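Putative rubredoxin reductase (Rhodopseudomonas palustris, PDB 3FG2) probably transfers electrons from NADH through its bound FAD to a ferredoxin, acting as the flavoprotein reductase of the CYP199A2 system. Local coordinates at residues V182-S187 with A336-V341; F352-Y357 with G364-N369; A150-L155 with R176-V181; P318-D323 with V332-G337. All blocks are in the same frame, centred on the assembly; numbering follows the deposited sequence.

Contact 1: residues V182-S187 with A336-V341; sequences VTPEIS and AGFDQV
Thr183 OG1 is gripped by two carboxylates, 2.8 Å from Glu185 OE1 and also hydrogen-bonded to Glu366 OE1, while its methyl lies against Phe338. One hydroxyl thus lies within bonding distance of both acids, and two carboxylates drawn so close together could raise the proton affinity of one of them. Glu185 reaches the hydroxyl because its chain folds back at chi2 (72°) instead of running out along the helix. The same bend lays the carboxylate against Val341, with OE1 3.2 Å from CG1. A lysine in its place would probably leave Thr183 OG1 without one of its two acid partners and disturb the cover over the Val341 methyls. The contact joins two domains: Thr183 is the N-cap residue of helix 184-196 in the pyridine nucleotide-disulphide oxidoreductase part, whereas the C-terminal reductase part supplies Phe338, in the loop before edge strand 340-344, and Val341, in that strand. A classic beta bulge, Asp339 and Gln340 facing Tyr357, opens the strand. Thr183 O accepts Ile186 N at 2.9 Å as the helix begins, while its side chain, engaged with the acids, makes no capping bond. With OG1 turned to the acids (chi1 59°), CG2 is left to sit over one face of Phe338, 3.7 Å from the ring centroid and 14° off the normal, a CH-pi contact. A threonine suits this place because it serves both partners. Pro184, rigid at the first turn of the helix, brings CD to 3.7 Å from Phe338 CZ, meeting the ring obliquely.

Contact 2: residues F352-Y357 with G364-N369; sequences FSAFCY and GIESVN
Glu366 pairs with Ala354 across two neighbouring antiparallel strands, and its side chain can be followed along the sheet. CB stands 4.1 Å from Ala354 O, and the chain then runs out extended (chi2 163°). CD passes Cys356 SG at 3.8 Å. At the tip OE1 lies 3.2 Å from Cys356 SG and 3.4 Å from Ala354 CB, and it is hydrogen-bonded to Thr183 OG1 beyond the hairpin. The small Ala354 gives the carboxylate room to lie over the strand. Beneath it the backbone ladder is regular: Ala354 N donates to Glu366 O at 2.8 Å and 164°, with like pairs at Phe352 and Val368 and at Cys356 and Gly364, the last bond from Gly364 N being weak. Further along the same face, Phe352 holds its ring between its own backbone N and carbonyl carbon (chi1 71°), which swings it over to Val368, whose CB lies over one face; Tyr189 of helix 184-196 meets the ring edge-to-face. A serine in place of Phe352 would probably open a gap beside Val368 and leave Tyr189 without its aromatic partner. The reverse face is covered by helix 371-380. There Ile365 CD1 lies over Phe355 in a CH-pi contact, 4.1 Å from the centroid, and Ser353 and Ser367 bring their hydroxyls to 2.9 Å between OG and OG, Ser353 also bonding to Asp373. A buried carboxylate and hydroxyls in such apolar surroundings rely on Thr183 and Asp373 for partners, and burial may raise the proton affinity of Glu366.

Contact 3: residues A150-L155 with R176-V181; sequences AGFIGL and RVMARV. With FAD (flavin-adenine dinucleotide), chain B.
Ala150 and Met178 are joined through the backbone: Met178 N donates to Ala150 O at 2.9 Å, the donor tilted 30° from the carbonyl plane. This is the tight, buried side. Ala150 CB rests 3.6 Å from Val177 CG1, and a small residue suits this close approach. Leu155, one turn into helix 152-163, touches both Val177 CB and the Met178 methyl with its CD1, 3.8 Å from CE. Met178 can serve two neighbours because its chain runs straight to SD and then bends at chi3 (-90°), turning CE toward Leu155 while the sulfur stays beside Phe152. That Met-aromatic contact is oblique, with SD 4.5 Å from the ring centroid. The other side is open to solvent without being slack: Phe152 CZ meets Val181 CG2 at 3.3 Å although both residues are partly exposed, and Arg180, just before Val181, is exposed. Met178 is the third residue of a type II turn from Arg176 to Ala179, with left-handed backbone angles. Gly151 and Gly154 fit the GxGxxG pattern of a Rossmann strand-turn-helix, probably the NAD-binding one of this family, and Ile153, on the same helix, places CD1 3.7 Å from flavin C8. With one directional bond between them, 150-155 and 176-181 presumably hold together mainly by apolar fit, while Val177 O to Ser187 and Arg176 to Val182 and Ser187 anchor the loop further, at helix 184-196.

Contact 4: residues P318-D323 with V332-G337; sequences PWFWSD and VGLTAG. With FAD (flavin-adenine dinucleotide), chain B.
Phe320 keeps its ring beside the backbone N, and a chi1 of -36° brings the ring edge to Gly333 and Leu334. Gly333 O lies in the ring plane, 3.9 Å from CE2, and Leu334 CD2 approaches the edge at 4.1 Å from CZ. Pro318 meets the same leucine at about a right angle, CG to CG at 3.9 Å, its rigid ring leading into strand 319-324. The strands are tied where Gly333 N donates to Pro318 O at 2.8 Å (158°). Gly333 takes backbone angles that would jam a CB against the preceding carbonyl, hence glycine. Next to it, Trp319 and Val332 form a non-hydrogen-bonded pair, Trp319 CB resting on Val332 CA and CB, while the indole leads away to a cation-pi contact with Arg378. Trp321, with CG between its backbone N and carbonyl carbon (chi1 84°), offers an indole face to the N3/O4 end of the steeply inclined flavin: FAD N3 stands 3.2 Å above the plane, over its centre, and FAD O4 lies over the same face, 3.2 Å from NE1. The arrangement is a beta hairpin of the C-terminal reductase domain, whose edge strand supplies an aromatic wall to the pyrimidine end of the flavin in the FAD pocket.

How the contacts relate
Along the chain, contact 3 comes first, and its loop 176-181 runs straight into 182-187 of contact 1; contacts 4, 1 and 2 then meet on the C-terminal antiparallel sheet. In that sheet the strands lie in the order 319-324, 327-333, 361-368, 351-358, 340-344, so contact 4 sits at the flavin edge, contact 2 in the middle and contact 1 at the far edge. Centres of contacts 1 and 2, and of 2 and 4, are 9 Å apart; contact 3 is 13 Å from contacts 1 and 4. The two parts of the protein thus meet near the far edge of the sheet (contact 1) and again near the flavin, where contacts 3 and 4 touch.

Contact 1: residues V182-S187 with A336-V341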
# COMPACT_ATOMS: atom_id res chain seq x y z
N VAL A 182 -6.37 10.10 6.05
CA VAL A 182 -7.16 11.20 5.48
C VAL A 182 -7.69 12.14 6.56
O VAL A 182 -7.73 11.77 7.74
CB VAL A 182 -8.38 10.68 4.65
CG1 VAL A 182 -7.92 9.68 3.61
CG2 VAL A 182 -9.42 10.06 5.58
N THR A 183 -8.09 13.34 6.15
CA THR A 183 -8.63 14.31 7.11
C THR A 183 -10.13 14.02 7.35
O THR A 183 -10.78 13.35 6.54
CB THR A 183 -8.43 15.78 6.61
OG1 THR A 183 -9.08 15.97 5.35
CG2 THR A 183 -6.94 16.08 6.47
N PRO A 184 -10.69 14.52 8.46
CA PRO A 184 -12.10 14.32 8.83
C PRO A 184 -13.17 14.47 7.74
O PRO A 184 -14.12 13.69 7.71
CB PRO A 184 -12.30 15.30 9.98
CG PRO A 184 -10.95 15.32 10.63
CD PRO A 184 -10.04 15.42 9.42
N GLU A 185 -13.04 15.46 6.87
CA GLU A 185 -14.04 15.66 5.82
C GLU A 185 -14.13 14.45 4.89
O GLU A 185 -15.20 14.15 4.36
CB GLU A 185 -13.75 16.92 5.01
CG GLU A 185 -13.54 18.19 5.84
CD GLU A 185 -12.19 18.19 6.59
OE1 GLU A 185 -11.19 17.64 6.06
OE2 GLU A 185 -12.13 18.75 7.71
N ILE A 186 -13.02 13.76 4.68
CA ILE A 186 -13.02 12.58 3.82
C ILE A 186 -13.66 11.41 4.56
O ILE A 186 -14.48 10.68 3.99
CB ILE A 186 -11.60 12.20 3.36
CG1 ILE A 186 -10.98 13.36 2.56
CG2 ILE A 186 -11.63 10.94 2.51
CD1 ILE A 186 -11.81 13.79 1.36
N SER A 187 -13.29 11.23 5.82
CA SER A 187 -13.86 10.14 6.62
C SER A 187 -15.37 10.28 6.66
O SER A 187 -16.11 9.32 6.42
CB SER A 187 -13.32 10.17 8.05
OG SER A 187 -11.91 10.09 8.06
N ALA A 336 -0.33 15.12 6.94
CA ALA A 336 -0.09 15.10 8.39
C ALA A 336 0.19 16.51 8.91
O ALA A 336 0.93 17.28 8.29
CB ALA A 336 1.08 14.16 8.72
N GLY A 337 -0.40 16.85 10.05
CA GLY A 337 -0.19 18.16 10.64
C GLY A 337 -1.04 19.25 10.04
O GLY A 337 -0.75 20.44 10.23
N PHE A 338 -2.10 18.87 9.33
CA PHE A 338 -3.01 19.84 8.72
C PHE A 338 -3.65 20.72 9.78
O PHE A 338 -4.06 20.22 10.84
CB PHE A 338 -4.11 19.10 7.94
CG PHE A 338 -5.06 18.32 8.82
CD1 PHE A 338 -6.23 18.91 9.30
CD2 PHE A 338 -4.77 17.01 9.18
CE1 PHE A 338 -7.10 18.20 10.13
CE2 PHE A 338 -5.63 16.28 10.01
CZ PHE A 338 -6.80 16.88 10.48
N ASP A 339 -3.74 22.02 9.52
CA ASP A 339 -4.36 22.95 10.46
C ASP A 339 -5.48 23.76 9.81
O ASP A 339 -6.10 24.61 10.46
CB ASP A 339 -3.31 23.88 11.10
CG ASP A 339 -2.54 24.70 10.08
OD1 ASP A 339 -3.08 24.95 8.98
OD2 ASP A 339 -1.41 25.11 10.40
N GLN A 340 -5.74 23.50 8.54
CA GLN A 340 -6.80 24.19 7.82
C GLN A 340 -7.21 23.40 6.59
O GLN A 340 -6.37 23.01 5.79
CB GLN A 340 -6.33 25.58 7.41
CG GLN A 340 -7.28 26.31 6.47
CD GLN A 340 -6.81 27.72 6.15
OE1 GLN A 340 -5.62 27.97 5.93
NE2 GLN A 340 -7.75 28.66 6.11
N VAL A 341 -8.52 23.15 6.46
CA VAL A 341 -9.04 22.41 5.32
C VAL A 341 -10.15 23.18 4.61
O VAL A 341 -11.10 23.63 5.23
CB VAL A 341 -9.59 21.03 5.76
CG1 VAL A 341 -10.17 20.28 4.55
CG2 VAL A 341 -8.49 20.22 6.40

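Contact 2: residues F352-Y357 with G364-N369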
# COMPACT_ATOMS: atom_id res chain seq x y z
N PHE A 352 -15.90 16.59 -5.01
CA PHE A 352 -15.29 17.70 -4.31
C PHE A 352 -13.89 17.32 -3.90
O PHE A 352 -13.47 16.16 -4.04
CB PHE A 352 -16.11 18.02 -3.06
CG PHE A 352 -15.99 16.97 -1.99
CD1 PHE A 352 -14.96 17.04 -1.05
CD2 PHE A 352 -16.85 15.88 -1.96
CE1 PHE A 352 -14.80 16.04 -0.10
CE2 PHE A 352 -16.69 14.87 -1.01
CZ PHE A 352 -15.67 14.95 -0.08
N SER A 353 -13.16 18.29 -3.36
CA SER A 353 -11.80 18.06 -2.90
C SER A 353 -11.57 18.78 -1.58
O SER A 353 -12.19 19.82 -1.30
CB SER A 353 -10.79 18.55 -3.95
OG SER A 353 -10.91 17.83 -5.16
N ALA A 354 -10.70 18.23 -0.76
CA ALA A 354 -10.36 18.85 0.50
C ALA A 354 -8.94 19.38 0.32
O ALA A 354 -7.99 18.60 0.21
CB ALA A 354 -10.42 17.84 1.62
N PHE A 355 -8.81 20.70 0.26
CA PHE A 355 -7.49 21.30 0.12
C PHE A 355 -6.95 21.45 1.53
O PHE A 355 -7.47 22.22 2.33
CB PHE A 355 -7.58 22.66 -0.59
CG PHE A 355 -7.72 22.55 -2.08
CD1 PHE A 355 -8.74 21.79 -2.65
CD2 PHE A 355 -6.83 23.20 -2.93
CE1 PHE A 355 -8.88 21.68 -4.02
CE2 PHE A 355 -6.95 23.10 -4.31
CZ PHE A 355 -7.98 22.34 -4.86
N CYS A 356 -5.91 20.70 1.84
CA CYS A 356 -5.34 20.73 3.17
C CYS A 356 -4.14 21.65 3.25
O CYS A 356 -3.22 21.58 2.43
CB CYS A 356 -4.94 19.32 3.58
SG CYS A 356 -6.24 18.13 3.25
N TYR A 357 -4.16 22.50 4.27
CA TYR A 357 -3.08 23.45 4.51
C TYR A 357 -2.43 23.30 5.88
O TYR A 357 -3.01 22.73 6.81
CB TYR A 357 -3.60 24.88 4.41
CG TYR A 357 -4.13 25.28 3.07
CD1 TYR A 357 -5.34 24.78 2.60
CD2 TYR A 357 -3.41 26.17 2.26
CE1 TYR A 357 -5.84 25.17 1.36
CE2 TYR A 357 -3.90 26.56 1.02
CZ TYR A 357 -5.12 26.05 0.58
OH TYR A 357 -5.61 26.45 -0.64
N GLY A 364 -1.52 19.26 0.68
CA GLY A 364 -2.08 18.11 -0.00
C GLY A 364 -3.50 18.31 -0.45
O GLY A 364 -4.20 19.20 0.05
N ILE A 365 -3.93 17.49 -1.41
CA ILE A 365 -5.29 17.55 -1.92
C ILE A 365 -5.89 16.16 -1.95
O ILE A 365 -5.32 15.24 -2.54
CB ILE A 365 -5.37 18.09 -3.35
CG1 ILE A 365 -4.71 19.46 -3.46
CG2 ILE A 365 -6.83 18.19 -3.77
CD1 ILE A 365 -4.80 20.05 -4.88
N GLU A 366 -7.05 16.02 -1.31
CA GLU A 366 -7.78 14.76 -1.25
C GLU A 366 -9.02 14.98 -2.10
O GLU A 366 -9.93 15.70 -1.70
CB GLU A 366 -8.17 14.46 0.19
CG GLU A 366 -7.01 14.53 1.18
CD GLU A 366 -7.49 14.64 2.62
OE1 GLU A 366 -8.24 15.60 2.92
OE2 GLU A 366 -7.13 13.77 3.44
N SER A 367 -9.05 14.36 -3.28
CA SER A 367 -10.16 14.53 -4.21
C SER A 367 -11.08 13.33 -4.36
O SER A 367 -10.63 12.23 -4.63
CB SER A 367 -9.61 14.89 -5.59
OG SER A 367 -8.71 15.98 -5.51
N VAL A 368 -12.38 13.55 -4.20
CA VAL A 368 -13.37 12.49 -4.36
C VAL A 368 -14.07 12.69 -5.70
O VAL A 368 -14.73 13.71 -5.91
CB VAL A 368 -14.43 12.52 -3.25
CG1 VAL A 368 -15.58 11.59 -3.60
CG2 VAL A 368 -13.82 12.11 -1.93
N ASN A 369 -13.91 11.72 -6.60
CA ASN A 369 -14.51 11.79 -7.94
C ASN A 369 -14.28 13.17 -8.57
O ASN A 369 -15.21 13.79 -9.09
CB ASN A 369 -16.01 11.51 -7.87
CG ASN A 369 -16.34 10.22 -7.15
OD1 ASN A 369 -15.77 9.16 -7.43
ND2 ASN A 369 -17.29 10.31 -6.21

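Contact 3: residues A150-L155 with R176-V181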
# COMPACT_ATOMS: atom_id res chain seq x y z
N ALA A 150 -10.65 0.05 9.53
CA ALA A 150 -11.25 0.93 8.54
C ALA A 150 -10.23 1.64 7.64
O ALA A 150 -10.36 2.82 7.34
CB ALA A 150 -12.14 1.96 9.23
N GLY A 151 -9.20 0.90 7.23
CA GLY A 151 -8.20 1.47 6.35
C GLY A 151 -8.74 1.38 4.94
O GLY A 151 -9.86 0.91 4.74
N PHE A 152 -7.96 1.83 3.96
CA PHE A 152 -8.39 1.78 2.56
C PHE A 152 -8.88 0.39 2.15
O PHE A 152 -9.99 0.22 1.66
CB PHE A 152 -7.26 2.18 1.61
CG PHE A 152 -6.83 3.60 1.74
CD1 PHE A 152 -7.77 4.63 1.73
CD2 PHE A 152 -5.48 3.92 1.84
CE1 PHE A 152 -7.37 5.96 1.82
CE2 PHE A 152 -5.07 5.25 1.94
CZ PHE A 152 -6.02 6.27 1.93
N ILE A 153 -8.02 -0.60 2.35
CA ILE A 153 -8.34 -1.96 1.96
C ILE A 153 -9.63 -2.47 2.59
O ILE A 153 -10.49 -3.01 1.90
CB ILE A 153 -7.18 -2.91 2.30
CG1 ILE A 153 -5.92 -2.44 1.56
CG2 ILE A 153 -7.53 -4.35 1.90
CD1 ILE A 153 -4.67 -3.19 1.93
N GLY A 154 -9.77 -2.30 3.89
CA GLY A 154 -10.96 -2.75 4.57
C GLY A 154 -12.25 -2.20 3.97
O GLY A 154 -13.22 -2.94 3.82
N LEU A 155 -12.25 -0.92 3.63
CA LEU A 155 -13.45 -0.30 3.07
C LEU A 155 -13.67 -0.68 1.62
O LEU A 155 -14.81 -0.86 1.18
CB LEU A 155 -13.38 1.23 3.20
CG LEU A 155 -13.39 1.74 4.66
CD1 LEU A 155 -13.32 3.27 4.67
CD2 LEU A 155 -14.65 1.28 5.36
N ARG A 176 -13.10 7.74 13.62
CA ARG A 176 -13.48 7.87 12.21
C ARG A 176 -12.63 6.95 11.33
O ARG A 176 -11.56 6.50 11.74
CB ARG A 176 -13.34 9.32 11.74
CG ARG A 176 -11.90 9.83 11.68
CD ARG A 176 -11.85 11.34 11.44
NE ARG A 176 -10.49 11.84 11.60
CZ ARG A 176 -9.54 11.77 10.67
NH1 ARG A 176 -9.81 11.22 9.50
NH2 ARG A 176 -8.33 12.24 10.92
N VAL A 177 -13.11 6.68 10.12
CA VAL A 177 -12.41 5.81 9.20
C VAL A 177 -11.17 6.43 8.56
O VAL A 177 -11.08 7.65 8.43
CB VAL A 177 -13.35 5.32 8.07
CG1 VAL A 177 -14.53 4.57 8.67
CG2 VAL A 177 -13.84 6.50 7.25
N MET A 178 -10.22 5.59 8.16
CA MET A 178 -9.00 6.04 7.52
C MET A 178 -8.27 7.12 8.32
O MET A 178 -7.56 7.94 7.75
CB MET A 178 -9.33 6.56 6.12
CG MET A 178 -9.97 5.52 5.20
SD MET A 178 -10.35 6.16 3.55
CE MET A 178 -12.00 6.76 3.78
N ALA A 179 -8.43 7.10 9.64
CA ALA A 179 -7.83 8.10 10.52
C ALA A 179 -6.32 8.28 10.36
O ALA A 179 -5.78 9.36 10.64
CB ALA A 179 -8.16 7.76 11.98
N ARG A 180 -5.66 7.23 9.92
CA ARG A 180 -4.21 7.25 9.72
C ARG A 180 -3.80 7.92 8.40
O ARG A 180 -2.65 8.32 8.25
CB ARG A 180 -3.68 5.81 9.73
CG ARG A 180 -2.20 5.63 9.43
CD ARG A 180 -1.32 6.16 10.57
NE ARG A 180 -0.74 7.46 10.26
CZ ARG A 180 0.41 7.64 9.61
NH1 ARG A 180 1.13 6.61 9.21
NH2 ARG A 180 0.83 8.87 9.36
N VAL A 181 -4.74 8.07 7.47
CA VAL A 181 -4.39 8.63 6.17
C VAL A 181 -5.18 9.79 5.54
O VAL A 181 -4.70 10.38 4.58
CB VAL A 181 -4.32 7.50 5.12
CG1 VAL A 181 -3.15 6.58 5.42
CG2 VAL A 181 -5.62 6.70 5.13
PA FAD B . 4.96 -5.76 -2.43
O1A FAD B . 4.25 -6.21 -1.20
O2A FAD B . 4.30 -5.55 -3.59
O5B FAD B . 5.79 -7.03 -2.72
C5B FAD B . 6.72 -7.64 -1.77
C4B FAD B . 7.05 -9.01 -2.41
O4B FAD B . 8.30 -9.49 -1.77
C3B FAD B . 6.01 -10.12 -2.17
O3B FAD B . 5.64 -10.87 -3.29
C2B FAD B . 6.62 -10.88 -1.02
O2B FAD B . 6.11 -12.17 -0.87
C1B FAD B . 8.06 -10.90 -1.44
N9A FAD B . 9.06 -11.16 -0.40
C8A FAD B . 9.02 -10.75 0.91
N7A FAD B . 10.07 -11.16 1.61
C5A FAD B . 10.83 -11.86 0.73
C6A FAD B . 12.12 -12.57 0.90
N6A FAD B . 12.80 -12.64 2.02
N1A FAD B . 12.60 -13.18 -0.25
C2A FAD B . 11.92 -13.14 -1.45
N3A FAD B . 10.74 -12.52 -1.68
C4A FAD B . 10.24 -11.89 -0.55
N1 FAD B . -1.30 1.38 -3.39
C2 FAD B . -1.78 2.37 -4.14
O2 FAD B . -1.12 3.33 -4.39
N3 FAD B . -3.10 2.34 -4.68
C4 FAD B . -3.95 1.28 -4.46
O4 FAD B . -5.07 1.28 -4.95
C4X FAD B . -3.44 0.18 -3.64
N5 FAD B . -4.23 -0.90 -3.40
C5X FAD B . -3.71 -1.92 -2.63
C6 FAD B . -4.54 -3.05 -2.39
C7 FAD B . -4.11 -4.13 -1.64
C7M FAD B . -5.04 -5.31 -1.42
C8 FAD B . -2.76 -4.12 -1.06
C8M FAD B . -2.22 -5.26 -0.23
C9 FAD B . -1.93 -3.00 -1.29
C9A FAD B . -2.39 -1.91 -2.06
N10 FAD B . -1.58 -0.73 -2.35
C10 FAD B . -2.07 0.29 -3.11
C1' FAD B . -0.20 -0.70 -1.78
C2' FAD B . 0.82 -1.29 -2.80
O2' FAD B . 0.39 -2.59 -3.15
C3' FAD B . 2.18 -1.32 -2.13
O3' FAD B . 2.58 0.01 -1.81
C4' FAD B . 3.20 -1.95 -3.06
O4' FAD B . 2.80 -3.30 -3.41
C5' FAD B . 4.54 -1.97 -2.36
O5' FAD B . 5.56 -2.67 -3.34
P FAD B . 6.66 -3.52 -2.78
O1P FAD B . 7.41 -3.96 -4.06
O2P FAD B . 7.45 -2.88 -1.82
O3P FAD B . 6.10 -4.70 -2.11

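Contact 4: residues P318-D323 with V332-G337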
# COMPACT_ATOMS: atom_id res chain seq x y z
N PRO A 318 4.84 11.96 -3.42
CA PRO A 318 3.79 11.06 -2.94
C PRO A 318 2.34 11.35 -3.33
O PRO A 318 1.85 12.48 -3.19
CB PRO A 318 4.00 11.08 -1.43
CG PRO A 318 4.38 12.50 -1.19
CD PRO A 318 5.38 12.76 -2.31
N TRP A 319 1.67 10.31 -3.81
CA TRP A 319 0.26 10.38 -4.15
C TRP A 319 -0.32 8.98 -4.02
O TRP A 319 0.36 7.98 -4.25
CB TRP A 319 0.04 10.94 -5.57
CG TRP A 319 0.84 10.34 -6.67
CD1 TRP A 319 2.07 10.74 -7.10
CD2 TRP A 319 0.44 9.25 -7.52
NE1 TRP A 319 2.47 9.97 -8.18
CE2 TRP A 319 1.49 9.05 -8.45
CE3 TRP A 319 -0.69 8.43 -7.58
CZ2 TRP A 319 1.43 8.06 -9.43
CZ3 TRP A 319 -0.75 7.45 -8.56
CH2 TRP A 319 0.31 7.27 -9.47
N PHE A 320 -1.58 8.91 -3.61
CA PHE A 320 -2.25 7.63 -3.40
C PHE A 320 -3.66 7.68 -3.96
O PHE A 320 -4.14 8.75 -4.38
CB PHE A 320 -2.34 7.35 -1.89
CG PHE A 320 -1.14 7.81 -1.10
CD1 PHE A 320 -0.22 6.90 -0.60
CD2 PHE A 320 -0.95 9.17 -0.83
CE1 PHE A 320 0.87 7.32 0.17
CE2 PHE A 320 0.15 9.61 -0.07
CZ PHE A 320 1.06 8.68 0.43
N TRP A 321 -4.34 6.54 -3.95
CA TRP A 321 -5.73 6.48 -4.40
C TRP A 321 -6.43 5.29 -3.78
O TRP A 321 -5.79 4.38 -3.24
CB TRP A 321 -5.81 6.43 -5.93
CG TRP A 321 -5.67 5.06 -6.54
CD1 TRP A 321 -6.68 4.17 -6.80
CD2 TRP A 321 -4.46 4.45 -7.00
NE1 TRP A 321 -6.17 3.05 -7.40
CE2 TRP A 321 -4.81 3.19 -7.54
CE3 TRP A 321 -3.12 4.84 -7.02
CZ2 TRP A 321 -3.86 2.32 -8.09
CZ3 TRP A 321 -2.17 3.98 -7.56
CH2 TRP A 321 -2.55 2.73 -8.09
N SER A 322 -7.76 5.30 -3.82
CA SER A 322 -8.56 4.23 -3.25
C SER A 322 -9.89 4.19 -4.00
O SER A 322 -10.45 5.24 -4.31
CB SER A 322 -8.80 4.49 -1.76
OG SER A 322 -9.45 3.40 -1.14
N ASP A 323 -10.37 2.99 -4.29
CA ASP A 323 -11.63 2.82 -5.02
C ASP A 323 -12.64 2.13 -4.10
O ASP A 323 -12.57 0.92 -3.89
CB ASP A 323 -11.42 1.95 -6.28
CG ASP A 323 -10.45 2.58 -7.28
OD1 ASP A 323 -10.15 1.93 -8.31
OD2 ASP A 323 -9.99 3.72 -7.05
N VAL A 332 -2.90 13.58 -3.22
CA VAL A 332 -1.57 13.95 -3.66
C VAL A 332 -0.97 14.80 -2.54
O VAL A 332 -1.55 15.82 -2.14
CB VAL A 332 -1.59 14.76 -4.98
CG1 VAL A 332 -2.45 16.01 -4.84
CG2 VAL A 332 -0.16 15.14 -5.36
N GLY A 333 0.18 14.37 -2.04
CA GLY A 333 0.85 15.08 -0.96
C GLY A 333 0.62 14.41 0.38
O GLY A 333 -0.19 13.50 0.50
N LEU A 334 1.35 14.85 1.41
CA LEU A 334 1.21 14.30 2.76
C LEU A 334 0.44 15.32 3.61
O LEU A 334 0.90 16.45 3.79
CB LEU A 334 2.59 14.02 3.35
CG LEU A 334 3.47 13.03 2.57
CD1 LEU A 334 4.90 13.03 3.10
CD2 LEU A 334 2.87 11.64 2.69
N THR A 335 -0.72 14.92 4.13
CA THR A 335 -1.55 15.83 4.93
C THR A 335 -1.34 15.83 6.45
O THR A 335 -2.11 16.47 7.17
CB THR A 335 -3.04 15.57 4.69
OG1 THR A 335 -3.30 14.17 4.81
CG2 THR A 335 -3.46 16.04 3.32
N ALA A 336 -0.33 15.12 6.94
CA ALA A 336 -0.09 15.10 8.39
C ALA A 336 0.19 16.51 8.91
O ALA A 336 0.93 17.28 8.29
CB ALA A 336 1.08 14.16 8.72
N GLY A 337 -0.40 16.85 10.05
CA GLY A 337 -0.19 18.16 10.64
C GLY A 337 -1.04 19.25 10.04
O GLY A 337 -0.75 20.44 10.23
PA FAD B . 4.96 -5.76 -2.43
O1A FAD B . 4.25 -6.21 -1.20
O2A FAD B . 4.30 -5.55 -3.59
O5B FAD B . 5.79 -7.03 -2.72
C5B FAD B . 6.72 -7.64 -1.77
C4B FAD B . 7.05 -9.01 -2.41
O4B FAD B . 8.30 -9.49 -1.77
C3B FAD B . 6.01 -10.12 -2.17
O3B FAD B . 5.64 -10.87 -3.29
C2B FAD B . 6.62 -10.88 -1.02
O2B FAD B . 6.11 -12.17 -0.87
C1B FAD B . 8.06 -10.90 -1.44
N9A FAD B . 9.06 -11.16 -0.40
C8A FAD B . 9.02 -10.75 0.91
N7A FAD B . 10.07 -11.16 1.61
C5A FAD B . 10.83 -11.86 0.73
C6A FAD B . 12.12 -12.57 0.90
N6A FAD B . 12.80 -12.64 2.02
N1A FAD B . 12.60 -13.18 -0.25
C2A FAD B . 11.92 -13.14 -1.45
N3A FAD B . 10.74 -12.52 -1.68
C4A FAD B . 10.24 -11.89 -0.55
N1 FAD B . -1.30 1.38 -3.39
C2 FAD B . -1.78 2.37 -4.14
O2 FAD B . -1.12 3.33 -4.39
N3 FAD B . -3.10 2.34 -4.68
C4 FAD B . -3.95 1.28 -4.46
O4 FAD B . -5.07 1.28 -4.95
C4X FAD B . -3.44 0.18 -3.64
N5 FAD B . -4.23 -0.90 -3.40
C5X FAD B . -3.71 -1.92 -2.63
C6 FAD B . -4.54 -3.05 -2.39
C7 FAD B . -4.11 -4.13 -1.64
C7M FAD B . -5.04 -5.31 -1.42
C8 FAD B . -2.76 -4.12 -1.06
C8M FAD B . -2.22 -5.26 -0.23
C9 FAD B . -1.93 -3.00 -1.29
C9A FAD B . -2.39 -1.91 -2.06
N10 FAD B . -1.58 -0.73 -2.35
C10 FAD B . -2.07 0.29 -3.11
C1' FAD B . -0.20 -0.70 -1.78
C2' FAD B . 0.82 -1.29 -2.80
O2' FAD B . 0.39 -2.59 -3.15
C3' FAD B . 2.18 -1.32 -2.13
O3' FAD B . 2.58 0.01 -1.81
C4' FAD B . 3.20 -1.95 -3.06
O4' FAD B . 2.80 -3.30 -3.41
C5' FAD B . 4.54 -1.97 -2.36
O5' FAD B . 5.56 -2.67 -3.34
P FAD B . 6.66 -3.52 -2.78
O1P FAD B . 7.41 -3.96 -4.06
O2P FAD B . 7.45 -2.88 -1.82
O3P FAD B . 6.10 -4.70 -2.11